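Local coordinates for putative type VI secretion protein (Escherichia coli, PDB 6SKI) that is probably a phospholipase effector of the type VI secretion system, an alpha/beta-hydrolase-family toxin loaded onto the VgrG spike for delivery, at residues F42-G47 with Y98-H103; T126-I131 with V158-E163. One frame throughout, in Å; residues are numbered along the deposited sequence.

Contacts 1 and 2 lie at the same end of the central sheet of an alpha/beta-hydrolase-like fold, their centres about 12 Å apart. Parallel neighbouring strands 22-43 and 121-128 join them: the backbone pair Phe-42 O to Ile-128 N, at 2.7 Å, is a probable hydrogen bond from one contact to the other. Helix 101-108 meets strand 22-43 on the side of Phe-42, whereas Phe-43 turns its ring the other way, placing Phe-43 CE1 3.5 Å from Lys-160 O of helix 156-178. In contact 1 the Thr-46 side chain comes near, without touching, a possible triad of Ser-197, His-310 and Asp-245.

Contact 1. Residues F42-G47 with Y98-H103; sequences FFDGTG and YYSNIH
A buried strand-end-to-helix-start contact belongs to a long beta-alpha-beta connection in the alpha/beta-hydrolase-like core: strand 22-43 ends here, and helix 101-108 is the last helix before strand 121-128, its parallel neighbour in the sheet. The backbones of the two segments come close at two points, with the CA atoms of Asp-44 and Ile-102 5.7 Å apart and those of Gly-47 and Tyr-99 5.0 Å apart. Together the segments bury 340 Å².

Ile-102 carries the apolar part. The CG2 branch of Ile-102 meets Phe-42 CB at 3.7 Å, the two side chains crossing at a slant, while its CG1 branch reaches the strand backbone, 3.7 Å from Phe-43 O. Beyond this pair the Phe-42 ring lies nearly parallel to that of Phe-194 and edge-to-face with that of Tyr-109, and Ile-102 continues onto Phe-194, Phe-196 and Phe-244. The isoleucine is thus wedged between the strand end and aromatic residues of the core.

The polar part is built on Asp-44. With CG anti to the backbone N (chi1 -152°), the carboxylate swings toward the start of the helix and passes Ile-102 in the opposite direction, Asp-44 OD1 lying 3.7 Å from Ile-102 CB. Ser-100 occupies the N-cap position but makes no capping bond with its side chain; its hydroxyl turns to Asp-44 instead. A weak bond from Gly-45 N, with an N-H...O angle of 126°, also reaches OD1, so one carboxylate oxygen links the turn after the strand to the residue preceding the helix. Across this bridge, Ser-100 OG donates to the syn lone pair of Asp-44 OD1 at 2.5 Å.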
# COMPACT_ATOMS: atom_id res chain seq x y z
N PHE A 42 4.06 4.95 6.77
CA PHE A 42 2.77 4.75 6.13
C PHE A 42 3.01 4.46 4.66
O PHE A 42 3.27 5.38 3.88
CB PHE A 42 1.87 5.97 6.32
CG PHE A 42 1.40 6.16 7.73
CD1 PHE A 42 2.05 7.03 8.57
CD2 PHE A 42 0.31 5.47 8.20
CE1 PHE A 42 1.62 7.20 9.86
CE2 PHE A 42 -0.12 5.64 9.49
CZ PHE A 42 0.54 6.51 10.32
N PHE A 43 2.92 3.19 4.29
CA PHE A 43 3.13 2.74 2.92
C PHE A 43 1.77 2.62 2.27
O PHE A 43 0.98 1.73 2.61
CB PHE A 43 3.84 1.39 2.89
CG PHE A 43 5.28 1.42 3.28
CD1 PHE A 43 6.25 1.73 2.35
CD2 PHE A 43 5.67 1.07 4.55
CE1 PHE A 43 7.57 1.73 2.70
CE2 PHE A 43 6.99 1.06 4.90
CZ PHE A 43 7.94 1.39 3.97
N ASP A 44 1.48 3.49 1.32
CA ASP A 44 0.17 3.46 0.71
C ASP A 44 0.15 2.51 -0.48
O ASP A 44 1.18 2.08 -0.99
CB ASP A 44 -0.25 4.86 0.28
CG ASP A 44 -1.74 5.05 0.27
OD1 ASP A 44 -2.47 4.04 0.36
OD2 ASP A 44 -2.20 6.21 0.18
N GLY A 45 -1.05 2.16 -0.91
CA GLY A 45 -1.27 1.57 -2.21
C GLY A 45 -1.55 2.65 -3.22
O GLY A 45 -0.97 3.74 -3.17
N THR A 46 -2.46 2.37 -4.14
CA THR A 46 -2.98 3.49 -4.90
C THR A 46 -3.90 4.31 -4.00
O THR A 46 -4.56 3.78 -3.10
CB THR A 46 -3.72 3.00 -6.15
OG1 THR A 46 -3.00 1.91 -6.72
CG2 THR A 46 -3.81 4.12 -7.17
N GLY A 47 -3.94 5.61 -4.24
CA GLY A 47 -4.76 6.47 -3.42
C GLY A 47 -5.64 7.35 -4.27
O GLY A 47 -6.35 6.86 -5.15
N TYR A 98 -9.84 6.87 -4.57
CA TYR A 98 -10.08 7.82 -3.50
C TYR A 98 -9.00 7.63 -2.43
O TYR A 98 -8.12 6.78 -2.56
CB TYR A 98 -11.48 7.63 -2.93
CG TYR A 98 -11.98 8.77 -2.07
CD1 TYR A 98 -11.96 10.07 -2.54
CD2 TYR A 98 -12.50 8.53 -0.81
CE1 TYR A 98 -12.43 11.11 -1.76
CE2 TYR A 98 -12.97 9.56 -0.03
CZ TYR A 98 -12.93 10.85 -0.51
OH TYR A 98 -13.40 11.88 0.27
N TYR A 99 -9.08 8.44 -1.39
CA TYR A 99 -8.15 8.31 -0.28
C TYR A 99 -8.27 6.93 0.35
O TYR A 99 -9.37 6.44 0.62
CB TYR A 99 -8.44 9.40 0.76
CG TYR A 99 -8.07 10.78 0.30
CD1 TYR A 99 -6.82 11.04 -0.25
CD2 TYR A 99 -8.97 11.83 0.40
CE1 TYR A 99 -6.48 12.30 -0.67
CE2 TYR A 99 -8.64 13.09 -0.03
CZ TYR A 99 -7.39 13.32 -0.56
OH TYR A 99 -7.05 14.59 -0.99
N SER A 100 -7.13 6.30 0.59
CA SER A 100 -7.11 4.98 1.20
C SER A 100 -7.19 5.13 2.71
O SER A 100 -7.29 6.23 3.25
CB SER A 100 -5.86 4.22 0.77
OG SER A 100 -4.74 5.08 0.69
N ASN A 101 -7.12 4.01 3.42
CA ASN A 101 -7.11 4.04 4.87
C ASN A 101 -5.73 4.37 5.42
O ASN A 101 -5.62 4.78 6.58
CB ASN A 101 -7.58 2.70 5.44
CG ASN A 101 -9.08 2.61 5.54
OD1 ASN A 101 -9.78 3.62 5.44
ND2 ASN A 101 -9.58 1.40 5.74
N ILE A 102 -4.69 4.22 4.60
CA ILE A 102 -3.36 4.66 5.01
C ILE A 102 -3.29 6.18 5.02
O ILE A 102 -2.65 6.78 5.89
CB ILE A 102 -2.29 4.05 4.08
CG1 ILE A 102 -2.32 2.53 4.19
CG2 ILE A 102 -0.92 4.59 4.41
CD1 ILE A 102 -2.06 2.03 5.58
N HIS A 103 -3.98 6.83 4.08
CA HIS A 103 -4.10 8.28 4.11
C HIS A 103 -4.75 8.76 5.40
O HIS A 103 -4.27 9.69 6.05
CB HIS A 103 -4.92 8.75 2.90
CG HIS A 103 -5.13 10.23 2.86
ND1 HIS A 103 -6.26 10.83 3.38
CD2 HIS A 103 -4.37 11.23 2.36
CE1 HIS A 103 -6.18 12.14 3.20
NE2 HIS A 103 -5.05 12.41 2.58

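Contact 2. Residues T126-I131 with V158-E163; sequences TYISGI and VTKTDE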
# COMPACT_ATOMS: atom_id res chain seq x y z
N THR A 126 5.37 9.58 8.56
CA THR A 126 5.94 9.58 7.22
C THR A 126 4.96 8.90 6.28
O THR A 126 4.33 7.91 6.63
CB THR A 126 7.27 8.84 7.20
OG1 THR A 126 8.10 9.29 8.28
CG2 THR A 126 7.97 9.08 5.92
N TYR A 127 4.84 9.44 5.07
CA TYR A 127 3.92 8.92 4.08
C TYR A 127 4.69 8.55 2.82
O TYR A 127 5.37 9.39 2.23
CB TYR A 127 2.83 9.94 3.75
CG TYR A 127 1.83 9.44 2.74
CD1 TYR A 127 0.75 8.66 3.13
CD2 TYR A 127 1.96 9.75 1.39
CE1 TYR A 127 -0.17 8.21 2.21
CE2 TYR A 127 1.05 9.29 0.47
CZ TYR A 127 -0.01 8.52 0.88
OH TYR A 127 -0.92 8.07 -0.05
N ILE A 128 4.58 7.29 2.42
CA ILE A 128 5.15 6.79 1.18
C ILE A 128 4.01 6.40 0.25
O ILE A 128 3.07 5.73 0.67
CB ILE A 128 6.10 5.60 1.43
CG1 ILE A 128 7.21 6.00 2.41
CG2 ILE A 128 6.71 5.13 0.13
CD1 ILE A 128 6.96 5.53 3.82
N SER A 129 4.10 6.83 -1.00
CA SER A 129 3.02 6.59 -1.95
C SER A 129 3.06 5.16 -2.46
O SER A 129 3.92 4.36 -2.09
CB SER A 129 3.10 7.59 -3.10
OG SER A 129 4.36 7.52 -3.75
N GLY A 130 2.11 4.82 -3.32
CA GLY A 130 2.04 3.47 -3.85
C GLY A 130 2.97 3.25 -5.02
O GLY A 130 3.48 4.19 -5.64
N ILE A 131 3.20 1.97 -5.32
CA ILE A 131 4.12 1.61 -6.39
C ILE A 131 3.61 2.10 -7.73
O ILE A 131 4.36 2.68 -8.53
CB ILE A 131 4.36 0.09 -6.38
CG1 ILE A 131 4.72 -0.38 -4.98
CG2 ILE A 131 5.44 -0.28 -7.37
CD1 ILE A 131 4.97 -1.87 -4.88
N VAL A 158 10.91 -3.13 -2.60
CA VAL A 158 12.20 -2.76 -2.03
C VAL A 158 12.53 -1.30 -2.32
O VAL A 158 13.07 -0.59 -1.46
CB VAL A 158 13.29 -3.71 -2.55
CG1 VAL A 158 14.59 -3.50 -1.80
CG2 VAL A 158 12.83 -5.15 -2.44
N THR A 159 12.19 -0.84 -3.52
CA THR A 159 12.41 0.57 -3.85
C THR A 159 11.58 1.48 -2.95
O THR A 159 12.03 2.56 -2.58
CB THR A 159 12.07 0.80 -5.32
OG1 THR A 159 13.07 0.19 -6.14
CG2 THR A 159 12.01 2.28 -5.65
N LYS A 160 10.39 1.03 -2.57
CA LYS A 160 9.56 1.83 -1.67
C LYS A 160 10.12 1.82 -0.26
O LYS A 160 10.01 2.82 0.45
CB LYS A 160 8.12 1.34 -1.70
CG LYS A 160 7.38 1.75 -2.95
CD LYS A 160 6.90 3.18 -2.87
CE LYS A 160 6.60 3.74 -4.24
NZ LYS A 160 6.24 5.18 -4.17
N THR A 161 10.72 0.71 0.17
CA THR A 161 11.40 0.74 1.46
C THR A 161 12.61 1.67 1.44
O THR A 161 12.90 2.33 2.45
CB THR A 161 11.80 -0.67 1.89
OG1 THR A 161 12.80 -1.18 1.00
CG2 THR A 161 10.60 -1.59 1.88
N ASP A 162 13.29 1.78 0.30
CA ASP A 162 14.39 2.73 0.20
C ASP A 162 13.89 4.17 0.24
O ASP A 162 14.46 5.03 0.94
CB ASP A 162 15.16 2.49 -1.10
CG ASP A 162 15.99 1.22 -1.05
OD1 ASP A 162 15.61 0.29 -0.32
OD2 ASP A 162 17.01 1.16 -1.76
N GLU A 163 12.81 4.45 -0.50
CA GLU A 163 12.16 5.75 -0.40
C GLU A 163 11.70 6.02 1.02
O GLU A 163 11.73 7.17 1.47
CB GLU A 163 10.98 5.81 -1.37
CG GLU A 163 9.93 6.85 -1.02
CD GLU A 163 8.94 7.09 -2.14
OE1 GLU A 163 7.92 7.78 -1.90
OE2 GLU A 163 9.18 6.59 -3.26
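In the beta-alpha-beta connection from strand 121-128 to strand 184-195, both parallel to strand 22-43, the C-terminal end of strand 121-128 and the loop after it rest on helix 156-178. Lys-160 and Glu-163, one turn apart on the helix, both pack against the CG2 branch of Ile-128. Ile-128 CG2 lies 3.6 Å from Lys-160 CD and equally 3.6 Å from Glu-163 OE1, each side chain sliding past it in the opposite direction. Lys-160 starts with CG anti to its carbonyl carbon (chi1 -76°) and bends at chi2 (-80°), bringing its aliphatic part along the loop, where Lys-160 CG meets Ile-131 CG1 at 4.0 Å.

From there the ammonium group makes weak hydrogen bonds to two successive carbonyls: Lys-160 NZ lies 3.2 Å from Ser-129 O and 3.3 Å from Gly-130 O. Within the helix, Glu-163 OE2 forms a salt bridge with Lys-160 NZ at 3.4 Å, its hydrogen bond weak, and Glu-163 OE1 has a long, weak ion pair with Arg-167. The two loop carbonyls and Glu-163 would spread the lysine's charge, consistent with a loose electrostatic link from helix to loop, with the Lys-160 methylenes supplying apolar contact beside it.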